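HAD family phosphatase (PDB 2ODA) adopts the haloacid dehalogenase fold of a Pseudomonas-specific subfamily, but lacks the family's usual catalytic aspartates and probably has another, still undefined function. Local coordinates at residues C138-P142 / S143-A147; E154-R157 / A158-T161. All blocks are in the same frame, centred on the assembly; numbering follows the deposited sequence.

Contact 1 of 2, residues C138-P142 / S143-A147; sequences CGLSP and SQWQA
Ser141 and Gln144 meet where the loop turns into helix 142-147, and Gln144, at N3, supplies the side-chain-to-backbone bond of a capping box. Ser141 is the N-cap residue, and its backbone N donates to Gln144 OE1 over 3.0 Å at an N-H...O angle of 164°, reaching a lone pair in the plane of the amide. Gln144 can return to the cap because its CG stands beside its own backbone N (chi1 -68°) and the chain then runs extended. A water gives a second proton to the same oxygen, 2.7 Å from Gln144 OE1, and also donates to Gly139 O, so the turn before the cap is tied to the side chain that closes it. Ser141 OG lies 3.1 Å from Ser143 OG, a hydrogen bond in which either hydroxyl may be the donor. Behind the cap, the first turn is set by Trp145 N to Ser141 O at 2.8 Å and Gln146 N to Pro142 O at 2.8 Å.

On the apolar side, Leu140 CD1 comes to the edge of the indole, 4.2 Å from Trp145 CE3. Cys138 CB approaches obliquely, 4.0 Å from Trp145 CZ3, and its sulfur adds an oblique sulfur-aromatic contact. Further out, Phe20 meets the Trp145 ring edge-to-face, and through Trp145 this short helix, following strand 127-131, lies against helix 150-167.

Contact 2 of 2, residues E154-R157 / A158-T161; sequences EQRR and AQAT
Glu154 to Arg157 accept from Ala158 to Thr161 in four consecutive i to i+4 backbone hydrogen bonds, the ladder of an ordinary alpha-helix, with Ala158 N 2.9 Å from Glu154 O. These two turns belong to helix 150-167, and side chains three or four residues apart line up along it. On one flank Glu154 and Arg157 form an i to i+3 salt bridge, with Arg157 NH2 2.9 Å from Glu154 OE2. The bond is not coplanar: the nitrogen comes from above the carboxylate, 56° out of its plane. Glu154 bends at chi2 (57°) and Arg157 at chi3, which turns the two charged ends toward each other. Arg157 NE also has a weak, long ion pair with Asp174 OD2, so Glu154 is the closer of the two carboxylates.

Another flank carries Gln155 and Gln159, one turn apart. Their contact is van der Waals packing: Gln159 NE2 lies 3.8 Å from Gln155 CG, and the amide planes are turned 49° from each other. Arg156 heads elsewhere, its NH1 donating to Glu152 O back along the chain. The methyl of the buried Ala160 rests over the previous turn, Ala160 CB 3.5 Å from Arg156 O. Arg157 O serves two donors from a single residue: beside the backbone bond from Thr161 N, the hydroxyl Thr161 OG1 donates to Arg157 O at 2.8 Å from above the carbonyl plane.

In the fold
Contacts 1 and 2 follow in series along the chain, the first capping helix 142-147 and the second spanning two turns of helix 150-167, with centres about 13 Å apart. They touch directly: Trp145 CZ3 packs 3.9 Å from Arg156 CB, Trp145 CZ2 lies 4.1 Å from Arg157 CG, and Cys138 SG lies 4.1 Å from Ala160 CB. Trp145 O is also hydrogen-bonded by Arg153, just before contact 2. Both are surface contacts, and neither includes a ligand or metal. Phe20 touches Pro142 and Gln23 touches Ser141; both follow strand 9-12, whose end carries the catalytic aspartate in HAD enzymes, so contact 1 may border the corresponding region here.

Contact 1 of 2, residues C138-P142 / S143-A147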
loop_
_atom_site.group_PDB
_atom_site.type_symbol
_atom_site.label_atom_id
_atom_site.label_comp_id
_atom_site.label_asym_id
_atom_site.label_seq_id
_atom_site.Cartn_x
_atom_site.Cartn_y
_atom_site.Cartn_z
ATOM N N CYS B 138 12.399 -13.577 21.197
ATOM C CA CYS B 138 12.391 -14.424 22.389
ATOM C C CYS B 138 12.777 -15.870 22.014
ATOM O O CYS B 138 13.683 -16.442 22.608
ATOM C CB CYS B 138 11.017 -14.347 23.078
ATOM S SG CYS B 138 10.547 -12.635 23.530
ATOM N N GLY B 139 12.081 -16.452 21.044
ATOM C CA GLY B 139 12.482 -17.720 20.453
ATOM C C GLY B 139 12.471 -18.902 21.417
ATOM O O GLY B 139 13.235 -19.849 21.243
ATOM N N LEU B 140 11.626 -18.850 22.446
ATOM C CA LEU B 140 11.560 -19.962 23.381
ATOM C C LEU B 140 10.210 -20.670 23.299
ATOM O O LEU B 140 9.149 -20.018 23.215
ATOM C CB LEU B 140 11.841 -19.493 24.810
ATOM C CG LEU B 140 13.215 -18.880 25.119
ATOM C CD1 LEU B 140 13.249 -18.512 26.599
ATOM C CD2 LEU B 140 14.294 -19.879 24.804
ATOM N N SER B 141 10.250 -22.002 23.328
ATOM C CA SER B 141 9.028 -22.792 23.348
ATOM C C SER B 141 8.227 -22.466 24.608
ATOM O O SER B 141 8.800 -21.920 25.576
ATOM C CB SER B 141 9.387 -24.297 23.309
ATOM O OG SER B 141 9.956 -24.684 24.562
ATOM N N PRO B 142 6.925 -22.815 24.620
ATOM C CA PRO B 142 6.154 -22.661 25.856
ATOM C C PRO B 142 6.849 -23.272 27.079
ATOM O O PRO B 142 6.930 -22.614 28.114
ATOM C CB PRO B 142 4.837 -23.383 25.547
ATOM C CG PRO B 142 4.686 -23.197 24.036
ATOM C CD PRO B 142 6.082 -23.339 23.512
ATOM N N SER B 143 7.390 -24.487 26.947
ATOM C CA SER B 143 8.056 -25.123 28.090
ATOM C C SER B 143 9.309 -24.345 28.538
ATOM O O SER B 143 9.536 -24.157 29.746
ATOM C CB SER B 143 8.371 -26.602 27.811
ATOM O OG SER B 143 9.312 -26.755 26.752
ATOM N N GLN B 144 10.089 -23.860 27.570
ATOM C CA GLN B 144 11.297 -23.087 27.870
ATOM C C GLN B 144 10.954 -21.729 28.501
ATOM O O GLN B 144 11.601 -21.298 29.479
ATOM C CB GLN B 144 12.133 -22.870 26.605
ATOM C CG GLN B 144 12.768 -24.151 26.061
ATOM C CD GLN B 144 13.449 -23.926 24.732
ATOM O OE1 GLN B 144 12.935 -23.204 23.866
ATOM N NE2 GLN B 144 14.624 -24.543 24.558
ATOM N N TRP B 145 9.951 -21.062 27.928
ATOM C CA TRP B 145 9.446 -19.796 28.452
ATOM C C TRP B 145 8.942 -19.963 29.881
ATOM O O TRP B 145 9.221 -19.130 30.750
ATOM C CB TRP B 145 8.335 -19.257 27.548
ATOM C CG TRP B 145 7.839 -17.853 27.894
ATOM C CD1 TRP B 145 6.638 -17.524 28.470
ATOM C CD2 TRP B 145 8.510 -16.610 27.620
ATOM N NE1 TRP B 145 6.535 -16.150 28.594
ATOM C CE2 TRP B 145 7.663 -15.569 28.068
ATOM C CE3 TRP B 145 9.759 -16.278 27.038
ATOM C CZ2 TRP B 145 8.023 -14.210 27.970
ATOM C CZ3 TRP B 145 10.114 -14.938 26.944
ATOM C CH2 TRP B 145 9.250 -13.920 27.413
ATOM N N GLN B 146 8.197 -21.037 30.117
ATOM C CA GLN B 146 7.650 -21.303 31.446
ATOM C C GLN B 146 8.709 -21.724 32.464
ATOM O O GLN B 146 8.514 -21.512 33.652
ATOM C CB GLN B 146 6.523 -22.340 31.358
ATOM C CG GLN B 146 5.180 -21.704 30.882
ATOM C CD GLN B 146 4.286 -22.658 30.087
ATOM O OE1 GLN B 146 4.273 -23.866 30.328
ATOM N NE2 GLN B 146 3.529 -22.109 29.134
ATOM N N ALA B 147 9.818 -22.307 32.004
ATOM C CA ALA B 147 10.936 -22.715 32.890
ATOM C C ALA B 147 11.786 -21.550 33.390
ATOM O O ALA B 147 12.543 -21.679 34.365
ATOM C CB ALA B 147 11.823 -23.751 32.193
HETATM O O HOH W 1 14.392 -22.407 21.762
#

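Contact 2 of 2, residues E154-R157 / A158-T161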
loop_
_atom_site.group_PDB
_atom_site.type_symbol
_atom_site.label_atom_id
_atom_site.label_comp_id
_atom_site.label_asym_id
_atom_site.label_seq_id
_atom_site.Cartn_x
_atom_site.Cartn_y
_atom_site.Cartn_z
ATOM N N GLU B 154 10.426 -11.078 32.240
ATOM C CA GLU B 154 10.375 -9.614 32.153
ATOM C C GLU B 154 11.543 -9.066 31.333
ATOM O O GLU B 154 11.351 -8.220 30.456
ATOM C CB GLU B 154 10.353 -8.988 33.547
ATOM C CG GLU B 154 10.332 -7.461 33.551
ATOM C CD GLU B 154 9.144 -6.917 32.773
ATOM O OE1 GLU B 154 9.358 -6.153 31.802
ATOM O OE2 GLU B 154 7.999 -7.276 33.122
ATOM N N GLN B 155 12.754 -9.541 31.621
ATOM C CA GLN B 155 13.937 -9.075 30.892
ATOM C C GLN B 155 13.787 -9.317 29.377
ATOM O O GLN B 155 14.060 -8.430 28.587
ATOM C CB GLN B 155 15.234 -9.703 31.448
ATOM C CG GLN B 155 16.496 -9.029 30.935
ATOM C CD GLN B 155 17.761 -9.385 31.741
ATOM O OE1 GLN B 155 17.757 -10.301 32.558
ATOM N NE2 GLN B 155 18.845 -8.664 31.493
ATOM N N ARG B 156 13.345 -10.512 28.990
ATOM C CA ARG B 156 13.209 -10.856 27.567
ATOM C C ARG B 156 12.113 -10.060 26.842
ATOM O O ARG B 156 12.307 -9.680 25.685
ATOM C CB ARG B 156 13.029 -12.377 27.388
ATOM C CG ARG B 156 14.383 -13.109 27.584
ATOM C CD ARG B 156 14.223 -14.619 27.778
ATOM N NE ARG B 156 15.536 -15.286 27.967
ATOM C CZ ARG B 156 16.284 -15.169 29.062
ATOM N NH1 ARG B 156 15.898 -14.398 30.075
ATOM N NH2 ARG B 156 17.445 -15.800 29.141
ATOM N N ARG B 157 10.986 -9.832 27.518
ATOM C CA ARG B 157 9.919 -8.980 27.000
ATOM C C ARG B 157 10.416 -7.550 26.795
ATOM O O ARG B 157 10.199 -6.966 25.738
ATOM C CB ARG B 157 8.749 -8.927 27.977
ATOM C CG ARG B 157 7.804 -10.116 27.944
ATOM C CD ARG B 157 6.464 -9.732 28.626
ATOM N NE ARG B 157 6.628 -9.346 30.039
ATOM C CZ ARG B 157 6.596 -10.197 31.064
ATOM N NH1 ARG B 157 6.372 -11.500 30.851
ATOM N NH2 ARG B 157 6.779 -9.737 32.306
ATOM N N ALA B 158 11.084 -6.994 27.805
ATOM C CA ALA B 158 11.632 -5.652 27.708
ATOM C C ALA B 158 12.653 -5.515 26.555
ATOM O O ALA B 158 12.642 -4.529 25.825
ATOM C CB ALA B 158 12.233 -5.216 29.063
ATOM N N GLN B 159 13.518 -6.518 26.376
ATOM C CA GLN B 159 14.497 -6.493 25.276
ATOM C C GLN B 159 13.820 -6.523 23.905
ATOM O O GLN B 159 14.155 -5.707 23.033
ATOM C CB GLN B 159 15.515 -7.635 25.392
ATOM C CG GLN B 159 16.508 -7.351 26.480
ATOM C CD GLN B 159 17.320 -8.562 26.917
ATOM O OE1 GLN B 159 17.029 -9.714 26.544
ATOM N NE2 GLN B 159 18.330 -8.306 27.736
ATOM N N ALA B 160 12.889 -7.457 23.724
ATOM C CA ALA B 160 12.074 -7.543 22.486
ATOM C C ALA B 160 11.284 -6.267 22.203
ATOM O O ALA B 160 11.207 -5.836 21.049
ATOM C CB ALA B 160 11.112 -8.731 22.553
ATOM N N THR B 161 10.693 -5.694 23.255
ATOM C CA THR B 161 9.903 -4.454 23.170
ATOM C C THR B 161 10.753 -3.285 22.653
ATOM O O THR B 161 10.343 -2.548 21.739
ATOM C CB THR B 161 9.207 -4.114 24.542
ATOM O OG1 THR B 161 8.276 -5.152 24.880
ATOM C CG2 THR B 161 8.453 -2.787 24.463
#